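Local structure of branched-chain alpha-ketoacid decarboxylase (Lactococcus lactis, 2VBF) at residues L31-H36 against I59-M64; E41-V46 against A88-T93; K65-A70 against S465-L470; P115-V120 against V183-P188. The protein probably decarboxylates branched-chain and aromatic alpha-keto acids to aldehydes, using thiamine diphosphate and one magnesium ion per subunit. All blocks are in the same frame, centred on the assembly; numbering follows the deposited sequence.

Contact 1 of 4, residues L31-H36 against I59-M64; sequences LLDRLH and ISREDM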
loop_
_atom_site.group_PDB
_atom_site.type_symbol
_atom_site.label_atom_id
_atom_site.label_comp_id
_atom_site.label_asym_id
_atom_site.label_seq_id
_atom_site.Cartn_x
_atom_site.Cartn_y
_atom_site.Cartn_z
ATOM N N LEU A 31 -7.587 26.391 -0.059
ATOM C CA LEU A 31 -7.863 24.965 -0.229
ATOM C C LEU A 31 -8.771 24.433 0.870
ATOM O O LEU A 31 -9.777 23.779 0.584
ATOM C CB LEU A 31 -6.557 24.180 -0.290
ATOM C CG LEU A 31 -6.624 22.665 -0.479
ATOM C CD1 LEU A 31 -7.563 22.295 -1.622
ATOM C CD2 LEU A 31 -5.207 22.120 -0.739
ATOM N N LEU A 32 -8.455 24.763 2.125
ATOM C CA LEU A 32 -9.234 24.274 3.244
ATOM C C LEU A 32 -10.652 24.881 3.242
ATOM O O LEU A 32 -11.620 24.199 3.572
ATOM C CB LEU A 32 -8.486 24.513 4.567
ATOM C CG LEU A 32 -7.191 23.687 4.750
ATOM C CD1 LEU A 32 -6.416 24.135 5.967
ATOM C CD2 LEU A 32 -7.523 22.202 4.844
ATOM N N ASP A 33 -10.775 26.141 2.825
ATOM C CA ASP A 33 -12.088 26.763 2.683
ATOM C C ASP A 33 -12.936 26.010 1.652
ATOM O O ASP A 33 -14.109 25.716 1.904
ATOM C CB ASP A 33 -11.972 28.236 2.295
ATOM C CG ASP A 33 -11.779 29.164 3.498
ATOM O OD1 ASP A 33 -11.862 28.714 4.653
ATOM O OD2 ASP A 33 -11.547 30.368 3.277
ATOM N N ARG A 34 -12.333 25.678 0.509
ATOM C CA ARG A 34 -13.039 24.945 -0.542
ATOM C C ARG A 34 -13.432 23.544 -0.083
ATOM O O ARG A 34 -14.530 23.092 -0.373
ATOM C CB ARG A 34 -12.208 24.852 -1.818
ATOM C CG ARG A 34 -12.037 26.173 -2.579
ATOM C CD ARG A 34 -13.375 26.865 -2.858
ATOM N NE ARG A 34 -13.312 27.760 -4.014
ATOM C CZ ARG A 34 -14.326 28.517 -4.440
ATOM N NH1 ARG A 34 -15.481 28.530 -3.796
ATOM N NH2 ARG A 34 -14.182 29.288 -5.508
ATOM N N LEU A 35 -12.540 22.861 0.637
ATOM C CA LEU A 35 -12.877 21.552 1.205
ATOM C C LEU A 35 -14.050 21.654 2.180
ATOM O O LEU A 35 -14.955 20.824 2.157
ATOM C CB LEU A 35 -11.659 20.898 1.873
ATOM C CG LEU A 35 -10.471 20.599 0.954
ATOM C CD1 LEU A 35 -9.371 19.939 1.790
ATOM C CD2 LEU A 35 -10.856 19.729 -0.263
ATOM N N HIS A 36 -14.044 22.674 3.031
ATOM C CA HIS A 36 -15.189 22.942 3.907
ATOM C C HIS A 36 -16.494 23.115 3.124
ATOM O O HIS A 36 -17.526 22.580 3.513
ATOM C CB HIS A 36 -14.944 24.179 4.765
ATOM C CG HIS A 36 -16.151 24.623 5.532
ATOM N ND1 HIS A 36 -16.599 23.965 6.656
ATOM C CD2 HIS A 36 -17.011 25.650 5.326
ATOM C CE1 HIS A 36 -17.680 24.571 7.116
ATOM N NE2 HIS A 36 -17.957 25.591 6.322
ATOM N N ILE A 59 -4.686 21.747 11.516
ATOM C CA ILE A 59 -4.833 21.675 12.968
ATOM C C ILE A 59 -5.489 22.954 13.490
ATOM O O ILE A 59 -6.343 22.901 14.377
ATOM C CB ILE A 59 -3.473 21.451 13.691
ATOM C CG1 ILE A 59 -2.886 20.076 13.355
ATOM C CG2 ILE A 59 -3.635 21.610 15.216
ATOM C CD1 ILE A 59 -3.750 18.902 13.740
ATOM N N SER A 60 -5.111 24.087 12.912
ATOM C CA SER A 60 -5.612 25.397 13.358
ATOM C C SER A 60 -7.083 25.660 13.015
ATOM O O SER A 60 -7.704 26.516 13.637
ATOM C CB SER A 60 -4.751 26.512 12.773
ATOM O OG SER A 60 -3.455 26.494 13.347
ATOM N N ARG A 61 -7.645 24.934 12.049
ATOM C CA ARG A 61 -9.059 25.118 11.660
ATOM C C ARG A 61 -10.000 24.778 12.804
ATOM O O ARG A 61 -9.829 23.745 13.436
ATOM C CB ARG A 61 -9.448 24.179 10.510
ATOM C CG ARG A 61 -8.668 24.299 9.216
ATOM C CD ARG A 61 -9.011 25.540 8.406
ATOM N NE ARG A 61 -10.404 25.585 7.955
ATOM C CZ ARG A 61 -10.842 26.401 6.990
ATOM N NH1 ARG A 61 -9.999 27.209 6.364
ATOM N NH2 ARG A 61 -12.120 26.394 6.638
ATOM N N GLU A 62 -11.025 25.591 13.048
ATOM C CA GLU A 62 -12.041 25.191 14.039
ATOM C C GLU A 62 -13.036 24.191 13.477
ATOM O O GLU A 62 -13.674 23.458 14.244
ATOM C CB GLU A 62 -12.827 26.381 14.600
ATOM C CG GLU A 62 -13.445 27.301 13.557
ATOM C CD GLU A 62 -12.579 28.506 13.291
ATOM O OE1 GLU A 62 -11.342 28.332 13.262
ATOM O OE2 GLU A 62 -13.127 29.629 13.142
ATOM N N ASP A 63 -13.155 24.155 12.147
ATOM C CA ASP A 63 -14.237 23.441 11.473
ATOM C C ASP A 63 -13.772 22.161 10.775
ATOM O O ASP A 63 -14.541 21.546 10.028
ATOM C CB ASP A 63 -14.894 24.364 10.433
ATOM C CG ASP A 63 -13.940 24.781 9.326
ATOM O OD1 ASP A 63 -12.733 24.489 9.419
ATOM O OD2 ASP A 63 -14.392 25.412 8.354
ATOM N N MET A 64 -12.535 21.764 11.056
ATOM C CA MET A 64 -11.877 20.650 10.357
ATOM C C MET A 64 -10.946 19.936 11.328
ATOM O O MET A 64 -10.179 20.587 12.029
ATOM C CB MET A 64 -11.050 21.191 9.183
ATOM C CG MET A 64 -10.557 20.152 8.181
ATOM S SD MET A 64 -11.822 19.665 6.984
ATOM C CE MET A 64 -12.025 21.174 6.029
HETATM O O HOH W 1 -15.398 21.743 7.560
#
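Asp33 OD1, on helix 27-37, accepts two hydrogen bonds from one guanidinium: Arg61 NH1 lies 2.9 Å from Asp33 OD1, and Arg61 NH2 lies 3.1 Å from the same oxygen. The grip is end-on, with the oxygen in the guanidinium plane, but the carboxylate is turned 71° against that plane, so NH1 arrives from above the carboxylate while NH2 comes nearly head-on down the C-O bond. The other oxygen, Asp33 OD2, is held by Tyr25 and Lys198. Arg61 is bent at chi2 and chi3 (-74° and -62°), which curls the chain so that one guanidinium face lies against Leu32, with NH1 3.6 Å from Leu32 CB. On its NE side the same group holds Asp63 in a side-on, bidentate salt bridge, Arg61 NE to Asp63 OD1 at 3.0 Å and NH2 to OD2, both on syn lone pairs. Asp63 OD2 also sits over one face of the His36 ring, and a water joins His36 ND1 to Asp63 O. Were Arg61 an alanine, Asp63 would probably lose its two-nitrogen partner and Asp33 OD1 its mate, leaving Asp33 with Lys198 and Tyr25 at OD2. The network ties the turn after helix 52-60 to helix 27-37, and its single shared cation probably offsets the mutual repulsion of the two carboxylates, Asp33 OD1 and Asp63 OD2 lying 5.6 Å apart.

Contact 2 of 4, residues E41-V46 against A88-T93; sequences EEIFGV and AAAFLT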
loop_
_atom_site.group_PDB
_atom_site.type_symbol
_atom_site.label_atom_id
_atom_site.label_comp_id
_atom_site.label_asym_id
_atom_site.label_seq_id
_atom_site.Cartn_x
_atom_site.Cartn_y
_atom_site.Cartn_z
ATOM N N GLU A 41 -15.323 17.626 6.889
ATOM C CA GLU A 41 -15.084 18.070 8.264
ATOM C C GLU A 41 -13.899 17.360 8.924
ATOM O O GLU A 41 -13.528 17.664 10.063
ATOM C CB GLU A 41 -16.365 17.851 9.072
ATOM C CG GLU A 41 -17.524 18.748 8.597
ATOM C CD GLU A 41 -18.869 18.377 9.200
ATOM O OE1 GLU A 41 -18.942 17.516 10.094
ATOM O OE2 GLU A 41 -19.880 18.959 8.767
ATOM N N GLU A 42 -13.309 16.409 8.197
ATOM C CA GLU A 42 -12.209 15.592 8.692
ATOM C C GLU A 42 -11.289 15.309 7.518
ATOM O O GLU A 42 -11.782 15.044 6.429
ATOM C CB GLU A 42 -12.729 14.253 9.254
ATOM C CG GLU A 42 -13.305 14.304 10.668
ATOM C CD GLU A 42 -14.783 14.665 10.748
ATOM O OE1 GLU A 42 -15.518 14.625 9.735
ATOM O OE2 GLU A 42 -15.234 14.968 11.870
ATOM N N ILE A 43 -9.973 15.360 7.745
ATOM C CA ILE A 43 -8.977 15.011 6.722
ATOM C C ILE A 43 -8.109 13.889 7.256
ATOM O O ILE A 43 -7.598 13.961 8.381
ATOM C CB ILE A 43 -8.095 16.219 6.316
ATOM C CG1 ILE A 43 -8.986 17.320 5.734
ATOM C CG2 ILE A 43 -6.995 15.819 5.330
ATOM C CD1 ILE A 43 -8.257 18.552 5.217
ATOM N N PHE A 44 -7.955 12.857 6.436
ATOM C CA PHE A 44 -7.142 11.693 6.802
ATOM C C PHE A 44 -5.736 11.794 6.226
ATOM O O PHE A 44 -5.415 12.718 5.486
ATOM C CB PHE A 44 -7.853 10.423 6.360
ATOM C CG PHE A 44 -9.242 10.309 6.921
ATOM C CD1 PHE A 44 -9.436 9.921 8.242
ATOM C CD2 PHE A 44 -10.342 10.643 6.159
ATOM C CE1 PHE A 44 -10.721 9.844 8.779
ATOM C CE2 PHE A 44 -11.639 10.563 6.678
ATOM C CZ PHE A 44 -11.821 10.163 7.996
ATOM N N GLY A 45 -4.881 10.858 6.620
ATOM C CA GLY A 45 -3.566 10.727 6.010
ATOM C C GLY A 45 -2.412 10.507 6.963
ATOM O O GLY A 45 -2.595 10.125 8.112
ATOM N N VAL A 46 -1.219 10.807 6.476
ATOM C CA VAL A 46 0.014 10.570 7.219
ATOM C C VAL A 46 0.964 11.730 6.994
ATOM O O VAL A 46 1.165 12.159 5.838
ATOM C CB VAL A 46 0.701 9.246 6.796
ATOM C CG1 VAL A 46 2.042 9.019 7.568
ATOM C CG2 VAL A 46 -0.235 8.038 6.994
ATOM N N ALA A 88 -18.277 13.611 0.054
ATOM C CA ALA A 88 -17.000 14.194 -0.334
ATOM C C ALA A 88 -15.974 13.770 0.708
ATOM O O ALA A 88 -16.334 13.513 1.851
ATOM C CB ALA A 88 -17.083 15.732 -0.430
ATOM N N ALA A 89 -14.706 13.693 0.316
ATOM C CA ALA A 89 -13.639 13.377 1.272
ATOM C C ALA A 89 -12.293 13.922 0.834
ATOM O O ALA A 89 -12.096 14.259 -0.327
ATOM C CB ALA A 89 -13.545 11.872 1.470
ATOM N N ALA A 90 -11.370 13.999 1.785
ATOM C CA ALA A 90 -9.983 14.368 1.510
ATOM C C ALA A 90 -8.990 13.626 2.400
ATOM O O ALA A 90 -9.250 13.338 3.584
ATOM C CB ALA A 90 -9.788 15.893 1.648
ATOM N N PHE A 91 -7.850 13.284 1.808
ATOM C CA PHE A 91 -6.714 12.811 2.600
ATOM C C PHE A 91 -5.409 13.424 2.082
ATOM O O PHE A 91 -5.343 13.894 0.954
ATOM C CB PHE A 91 -6.667 11.280 2.704
ATOM C CG PHE A 91 -6.257 10.566 1.439
ATOM C CD1 PHE A 91 -4.970 10.058 1.297
ATOM C CD2 PHE A 91 -7.177 10.342 0.423
ATOM C CE1 PHE A 91 -4.591 9.397 0.139
ATOM C CE2 PHE A 91 -6.813 9.664 -0.734
ATOM C CZ PHE A 91 -5.516 9.191 -0.873
ATOM N N LEU A 92 -4.419 13.455 2.966
ATOM C CA LEU A 92 -3.155 14.136 2.759
ATOM C C LEU A 92 -2.012 13.138 2.851
ATOM O O LEU A 92 -1.910 12.395 3.842
ATOM C CB LEU A 92 -2.976 15.205 3.845
ATOM C CG LEU A 92 -1.660 15.984 3.888
ATOM C CD1 LEU A 92 -1.430 16.802 2.622
ATOM C CD2 LEU A 92 -1.588 16.868 5.158
ATOM N N THR A 93 -1.121 13.151 1.862
ATOM C CA THR A 93 0.061 12.289 1.890
ATOM C C THR A 93 1.294 13.110 1.581
ATOM O O THR A 93 1.195 14.297 1.259
ATOM C CB THR A 93 -0.060 11.144 0.867
ATOM O OG1 THR A 93 -0.172 11.692 -0.454
ATOM C CG2 THR A 93 -1.273 10.277 1.166
HETATM O O HOH W 2 -12.360 13.143 4.407
#
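Phe44 and Phe91 pair side by side as a parallel beta bridge between neighbouring strands 42-45 and 89-94 of the six-stranded parallel sheet in the N-terminal thiamine diphosphate-binding domain. Three backbone hydrogen bonds join the strands: Phe44 N to Ala90 O at 3.2 Å, Leu92 N to Phe44 O at 2.8 Å, and Val46 N to Leu92 O. The short strand segments are twisted 39° apart. On the face with Phe44 and Phe91 the two CB atoms meet at 3.9 Å, but the rings diverge: the Phe91 CG lies between its backbone N and carbonyl carbon (chi1 73°), whereas that of Phe44 is beside its N (chi1 -56°). Helix 72-86 covers this face, Tyr82 meeting the Phe44 ring edge-to-face. On the other face Ile43 CG2 packs 4.3 Å from Leu92 CB. Further out, Asn69 OD1 accepts from Gly45 N, and the Val46 side chain reaches the bound cofactor, with Tyr482 of the second subunit packed against it. A water bridges Glu42 O and Ala90 N where the strands begin to part. At Gly45 the backbone angles and the nearby Leu92 O leave no place for a CB, and Gly45 CA comes within 3.2 Å of Leu92 O.

Contact 3 of 4, residues K65-A70 against S465-L470; sequences KWIGNA and SIREKL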
loop_
_atom_site.group_PDB
_atom_site.type_symbol
_atom_site.label_atom_id
_atom_site.label_comp_id
_atom_site.label_asym_id
_atom_site.label_seq_id
_atom_site.Cartn_x
_atom_site.Cartn_y
_atom_site.Cartn_z
ATOM N N LYS A 65 -10.995 18.604 11.344
ATOM C CA LYS A 65 -10.146 17.822 12.227
ATOM C C LYS A 65 -9.176 16.959 11.420
ATOM O O LYS A 65 -9.583 16.288 10.477
ATOM C CB LYS A 65 -11.005 16.922 13.123
ATOM C CG LYS A 65 -10.233 16.320 14.288
ATOM C CD LYS A 65 -11.059 15.314 15.069
ATOM C CE LYS A 65 -10.193 14.566 16.089
ATOM N NZ LYS A 65 -10.988 13.747 17.049
ATOM N N TRP A 66 -7.903 16.979 11.809
ATOM C CA TRP A 66 -6.925 16.007 11.322
ATOM C C TRP A 66 -7.165 14.675 12.032
ATOM O O TRP A 66 -7.197 14.611 13.272
ATOM C CB TRP A 66 -5.503 16.485 11.589
ATOM C CG TRP A 66 -4.445 15.484 11.240
ATOM C CD1 TRP A 66 -3.647 14.801 12.104
ATOM C CD2 TRP A 66 -4.094 15.047 9.929
ATOM N NE1 TRP A 66 -2.799 13.969 11.403
ATOM C CE2 TRP A 66 -3.064 14.099 10.063
ATOM C CE3 TRP A 66 -4.546 15.366 8.652
ATOM C CZ2 TRP A 66 -2.468 13.483 8.961
ATOM C CZ3 TRP A 66 -3.968 14.753 7.564
ATOM C CH2 TRP A 66 -2.931 13.825 7.719
ATOM N N ILE A 67 -7.312 13.609 11.246
ATOM C CA ILE A 67 -7.393 12.260 11.787
ATOM C C ILE A 67 -6.285 11.437 11.133
ATOM O O ILE A 67 -6.451 10.922 10.028
ATOM C CB ILE A 67 -8.783 11.652 11.588
ATOM C CG1 ILE A 67 -9.832 12.562 12.258
ATOM C CG2 ILE A 67 -8.848 10.239 12.179
ATOM C CD1 ILE A 67 -11.209 11.981 12.338
ATOM N N GLY A 68 -5.158 11.330 11.830
ATOM C CA GLY A 68 -3.963 10.701 11.261
ATOM C C GLY A 68 -4.128 9.205 11.269
ATOM O O GLY A 68 -4.625 8.648 12.246
ATOM N N ASN A 69 -3.723 8.562 10.170
ATOM C CA ASN A 69 -3.755 7.102 10.028
ATOM C C ASN A 69 -2.384 6.474 10.321
ATOM O O ASN A 69 -1.370 7.170 10.331
ATOM C CB ASN A 69 -4.156 6.764 8.594
ATOM C CG ASN A 69 -5.560 7.206 8.283
ATOM O OD1 ASN A 69 -5.777 8.276 7.738
ATOM N ND2 ASN A 69 -6.537 6.398 8.682
ATOM N N ALA A 70 -2.365 5.150 10.529
ATOM C CA ALA A 70 -1.108 4.421 10.697
ATOM C C ALA A 70 -0.337 4.378 9.366
ATOM O O ALA A 70 0.878 4.624 9.348
ATOM C CB ALA A 70 -1.378 3.013 11.229
ATOM N N SER A 465 -9.156 3.869 15.720
ATOM C CA SER A 465 -10.521 3.646 16.198
ATOM C C SER A 465 -10.607 3.894 17.710
ATOM O O SER A 465 -11.606 4.410 18.204
ATOM C CB SER A 465 -11.036 2.244 15.828
ATOM O OG SER A 465 -10.433 1.216 16.592
ATOM N N ILE A 466 -9.539 3.548 18.413
ATOM C CA ILE A 466 -9.459 3.681 19.866
ATOM C C ILE A 466 -9.276 5.144 20.232
ATOM O O ILE A 466 -10.033 5.688 21.060
ATOM C CB ILE A 466 -8.292 2.823 20.423
ATOM C CG1 ILE A 466 -8.618 1.330 20.232
ATOM C CG2 ILE A 466 -8.040 3.122 21.899
ATOM C CD1 ILE A 466 -7.427 0.389 20.361
ATOM N N ARG A 467 -8.312 5.796 19.586
ATOM C CA ARG A 467 -8.051 7.215 19.816
ATOM C C ARG A 467 -9.278 8.086 19.550
ATOM O O ARG A 467 -9.572 8.989 20.333
ATOM C CB ARG A 467 -6.885 7.720 18.954
ATOM C CG ARG A 467 -6.535 9.185 19.181
ATOM C CD ARG A 467 -5.509 9.678 18.176
ATOM N NE ARG A 467 -6.098 9.669 16.835
ATOM C CZ ARG A 467 -5.474 9.344 15.705
ATOM N NH1 ARG A 467 -4.199 8.970 15.693
ATOM N NH2 ARG A 467 -6.164 9.366 14.567
ATOM N N GLU A 468 -9.965 7.834 18.439
ATOM C CA GLU A 468 -11.139 8.623 18.037
ATOM C C GLU A 468 -12.428 8.238 18.768
ATOM O O GLU A 468 -13.477 8.881 18.578
ATOM C CB GLU A 468 -11.349 8.507 16.521
ATOM C CG GLU A 468 -10.155 8.954 15.702
ATOM C CD GLU A 468 -9.800 10.404 15.916
ATOM O OE1 GLU A 468 -10.729 11.215 16.118
ATOM O OE2 GLU A 468 -8.596 10.740 15.883
ATOM N N LYS A 469 -12.362 7.188 19.589
ATOM C CA LYS A 469 -13.494 6.730 20.392
ATOM C C LYS A 469 -14.721 6.381 19.551
ATOM O O LYS A 469 -15.860 6.704 19.891
ATOM C CB LYS A 469 -13.822 7.757 21.494
ATOM C CG LYS A 469 -12.668 7.941 22.457
ATOM C CD LYS A 469 -13.008 8.909 23.570
ATOM C CE LYS A 469 -11.796 9.151 24.436
ATOM N NZ LYS A 469 -10.726 9.846 23.673
ATOM N N LEU A 470 -14.466 5.684 18.447
ATOM C CA LEU A 470 -15.518 5.248 17.546
ATOM C C LEU A 470 -16.183 4.027 18.146
ATOM O O LEU A 470 -15.516 3.206 18.779
ATOM C CB LEU A 470 -14.936 4.919 16.173
ATOM C CG LEU A 470 -14.123 6.035 15.516
ATOM C CD1 LEU A 470 -13.620 5.593 14.147
ATOM C CD2 LEU A 470 -14.932 7.309 15.417
HETATM O O HOH W 3 -7.169 12.924 15.513
HETATM O O HOH W 4 -3.418 6.508 13.618
#
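Glu468 reaches from the end of helix 462-467 to strand 65-68, and its CB starts off toward that strand. CG, anti to the carbonyl carbon (chi1 -58°), lies 4.0 Å from Ile67 CG2; the bend at chi2 (-61°) then carries the carboxylate between two cations. OE1 accepts on its syn lone pair from Lys65, whose NZ lies 2.7 Å from Glu468 OE1 at the end of an extended chain coming from the opposite direction. OE2 takes both NE and NH2 of Arg467 on its anti side, Arg467 NE standing 2.9 Å from Glu468 OE2. A water also links OE2 to Trp66 O, and Ile67 CG2 touches OE2 as well. Arg467 NH2 meanwhile gives a nearly straight bond (171°) to Gly68 O at 2.9 Å, in the carbonyl plane on a lone pair. With an alanine at Glu468, Lys65 and Arg467 would probably lose their shared countercharge. Asn69 and Ala70 continue the junction by bonding Glu461, and Pro499 of the second subunit packs on Arg467. The helix closes in a Schellman motif, with Lys469 at positive phi. At this C-terminus a salt-bridge network joins the helix to an edge strand, linking the N- and C-terminal cofactor-binding domains.

Contact 4 of 4, residues P115-V120 against V183-P188; sequences PVVEIV and VYINLP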
loop_
_atom_site.group_PDB
_atom_site.type_symbol
_atom_site.label_atom_id
_atom_site.label_comp_id
_atom_site.label_asym_id
_atom_site.label_seq_id
_atom_site.Cartn_x
_atom_site.Cartn_y
_atom_site.Cartn_z
ATOM N N PRO A 115 -16.012 10.600 -4.647
ATOM C CA PRO A 115 -15.438 11.938 -4.693
ATOM C C PRO A 115 -14.407 12.178 -3.601
ATOM O O PRO A 115 -14.682 12.845 -2.594
ATOM C CB PRO A 115 -16.668 12.848 -4.580
ATOM C CG PRO A 115 -17.627 12.056 -3.808
ATOM C CD PRO A 115 -17.407 10.611 -4.177
ATOM N N VAL A 116 -13.203 11.650 -3.838
ATOM C CA VAL A 116 -12.087 11.783 -2.899
ATOM C C VAL A 116 -11.013 12.698 -3.486
ATOM O O VAL A 116 -10.560 12.498 -4.616
ATOM C CB VAL A 116 -11.460 10.401 -2.577
ATOM C CG1 VAL A 116 -10.260 10.538 -1.644
ATOM C CG2 VAL A 116 -12.517 9.455 -1.989
ATOM N N VAL A 117 -10.604 13.695 -2.704
ATOM C CA VAL A 117 -9.451 14.537 -3.027
ATOM C C VAL A 117 -8.198 14.010 -2.313
ATOM O O VAL A 117 -8.174 13.923 -1.085
ATOM C CB VAL A 117 -9.677 15.998 -2.550
ATOM C CG1 VAL A 117 -8.548 16.888 -3.032
ATOM C CG2 VAL A 117 -11.056 16.498 -3.026
ATOM N N GLU A 118 -7.165 13.667 -3.068
ATOM C CA GLU A 118 -5.856 13.437 -2.471
ATOM C C GLU A 118 -4.998 14.673 -2.631
ATOM O O GLU A 118 -4.838 15.171 -3.729
ATOM C CB GLU A 118 -5.147 12.231 -3.059
ATOM C CG GLU A 118 -3.797 11.996 -2.362
ATOM C CD GLU A 118 -3.136 10.688 -2.744
ATOM O OE1 GLU A 118 -3.685 9.947 -3.601
ATOM O OE2 GLU A 118 -2.057 10.427 -2.171
ATOM N N ILE A 119 -4.459 15.158 -1.515
ATOM C CA ILE A 119 -3.531 16.278 -1.502
ATOM C C ILE A 119 -2.162 15.692 -1.200
ATOM O O ILE A 119 -2.005 14.973 -0.211
ATOM C CB ILE A 119 -3.880 17.306 -0.407
ATOM C CG1 ILE A 119 -5.306 17.852 -0.597
ATOM C CG2 ILE A 119 -2.830 18.432 -0.367
ATOM C CD1 ILE A 119 -5.869 18.558 0.626
ATOM N N VAL A 120 -1.185 15.964 -2.060
ATOM C CA VAL A 120 0.159 15.432 -1.906
ATOM C C VAL A 120 1.121 16.591 -1.640
ATOM O O VAL A 120 1.277 17.470 -2.485
ATOM C CB VAL A 120 0.605 14.686 -3.173
ATOM C CG1 VAL A 120 1.978 14.031 -2.945
ATOM C CG2 VAL A 120 -0.441 13.666 -3.585
ATOM N N VAL A 183 -9.864 13.299 -7.433
ATOM C CA VAL A 183 -8.946 14.260 -8.007
ATOM C C VAL A 183 -7.723 14.375 -7.114
ATOM O O VAL A 183 -7.706 13.874 -5.983
ATOM C CB VAL A 183 -9.604 15.627 -8.216
ATOM C CG1 VAL A 183 -10.806 15.472 -9.155
ATOM C CG2 VAL A 183 -10.014 16.245 -6.872
ATOM N N TYR A 184 -6.717 15.059 -7.637
ATOM C CA TYR A 184 -5.350 15.016 -7.106
ATOM C C TYR A 184 -4.736 16.417 -7.154
ATOM O O TYR A 184 -4.749 17.070 -8.196
ATOM C CB TYR A 184 -4.573 14.022 -7.958
ATOM C CG TYR A 184 -3.074 13.881 -7.746
ATOM C CD1 TYR A 184 -2.549 12.727 -7.163
ATOM C CD2 TYR A 184 -2.173 14.825 -8.233
ATOM C CE1 TYR A 184 -1.171 12.549 -7.031
ATOM C CE2 TYR A 184 -0.798 14.647 -8.114
ATOM C CZ TYR A 184 -0.304 13.515 -7.498
ATOM O OH TYR A 184 1.057 13.319 -7.382
ATOM N N ILE A 185 -4.195 16.849 -6.016
ATOM C CA ILE A 185 -3.605 18.176 -5.850
ATOM C C ILE A 185 -2.224 18.007 -5.254
ATOM O O ILE A 185 -2.097 17.528 -4.133
ATOM C CB ILE A 185 -4.471 19.073 -4.928
ATOM C CG1 ILE A 185 -5.872 19.268 -5.530
ATOM C CG2 ILE A 185 -3.779 20.406 -4.657
ATOM C CD1 ILE A 185 -6.867 19.964 -4.601
ATOM N N ASN A 186 -1.198 18.351 -6.031
ATOM C CA ASN A 186 0.182 18.348 -5.562
ATOM C C ASN A 186 0.464 19.764 -5.061
ATOM O O ASN A 186 0.356 20.729 -5.819
ATOM C CB ASN A 186 1.134 17.866 -6.674
ATOM C CG ASN A 186 2.608 18.014 -6.326
ATOM O OD1 ASN A 186 3.420 17.097 -6.562
ATOM N ND2 ASN A 186 2.977 19.169 -5.816
ATOM N N LEU A 187 0.809 19.865 -3.773
ATOM C CA LEU A 187 0.971 21.139 -3.072
ATOM C C LEU A 187 2.404 21.317 -2.549
ATOM O O LEU A 187 2.762 20.766 -1.496
ATOM C CB LEU A 187 0.004 21.174 -1.893
ATOM C CG LEU A 187 -0.024 22.404 -0.975
ATOM C CD1 LEU A 187 -0.517 23.603 -1.747
ATOM C CD2 LEU A 187 -0.932 22.150 0.204
ATOM N N PRO A 188 3.245 22.054 -3.282
ATOM C CA PRO A 188 4.596 22.322 -2.760
ATOM C C PRO A 188 4.559 23.087 -1.432
ATOM O O PRO A 188 3.656 23.887 -1.214
ATOM C CB PRO A 188 5.235 23.154 -3.876
ATOM C CG PRO A 188 4.451 22.743 -5.131
ATOM C CD PRO A 188 3.049 22.624 -4.628
#
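Strands 116-122 and 183-188 run parallel as neighbours, their short segments only 20° apart, and five backbone hydrogen bonds alternate between them from Val183 N to Val116 O at one end to Leu187 N to Val120 O at the other. They belong to the six-stranded parallel sheet of the N-terminal cofactor-binding domain, where helices pack on both faces in an alpha/beta arrangement. The shortest of these bonds are Val120 N to Ile185 O and Leu187 N to Val120 O, each 2.8 Å, the second nearly straight at 175°. Val117, Ile119, Val183 and Ile185 share one face. There Val117 touches two residues of the neighbouring strand: its CG1, anti to the backbone N (chi1 -173°), meets Ile185 CD1 at 3.8 Å, while its CG2 lies 4.0 Å from Val183 CG2. Helix 165-179 lies over this face, with Leu173 and Leu176 on Val117 and Val172 on Ile185. Farther along, Ile119 CG2 packs 4.2 Å from Leu187 CD2. The other face carries Glu118, Tyr184, Val120 and Asn186, and helix 97-111 covers part of it. The buried polar ends are met outside the pair: Glu118 OE2 by Thr93, Tyr184 OH by Glu99, Asn186 ND2 by Ser122. On this face Val120 CG2 meets the phenol obliquely, 3.7 Å from Tyr184 CE1 and almost as near Tyr184 CZ.

Overall arrangement
From the N terminus, helix 27-37 leads into strand 42-45 and helix 52-60, and contact 1 closes this first loop when the turn at 59-64 comes back to the helix. Contact 2 crosses it: strand 42-45 lies inside that loop, and its partner 88-93 comes well after it. Contact 3 opens at strand 65-68, beside 42-45, and closes only at 465-470, so it crosses contact 2 and joins the first domain to the C-terminal one. Contact 4, at 115-120 and 183-188, falls wholly within that long span. Contacts 2 and 4 meet between strands 89-94 and 116-122 of one sheet, while Leu31 and Leu35 of contact 1 pack on Ile119.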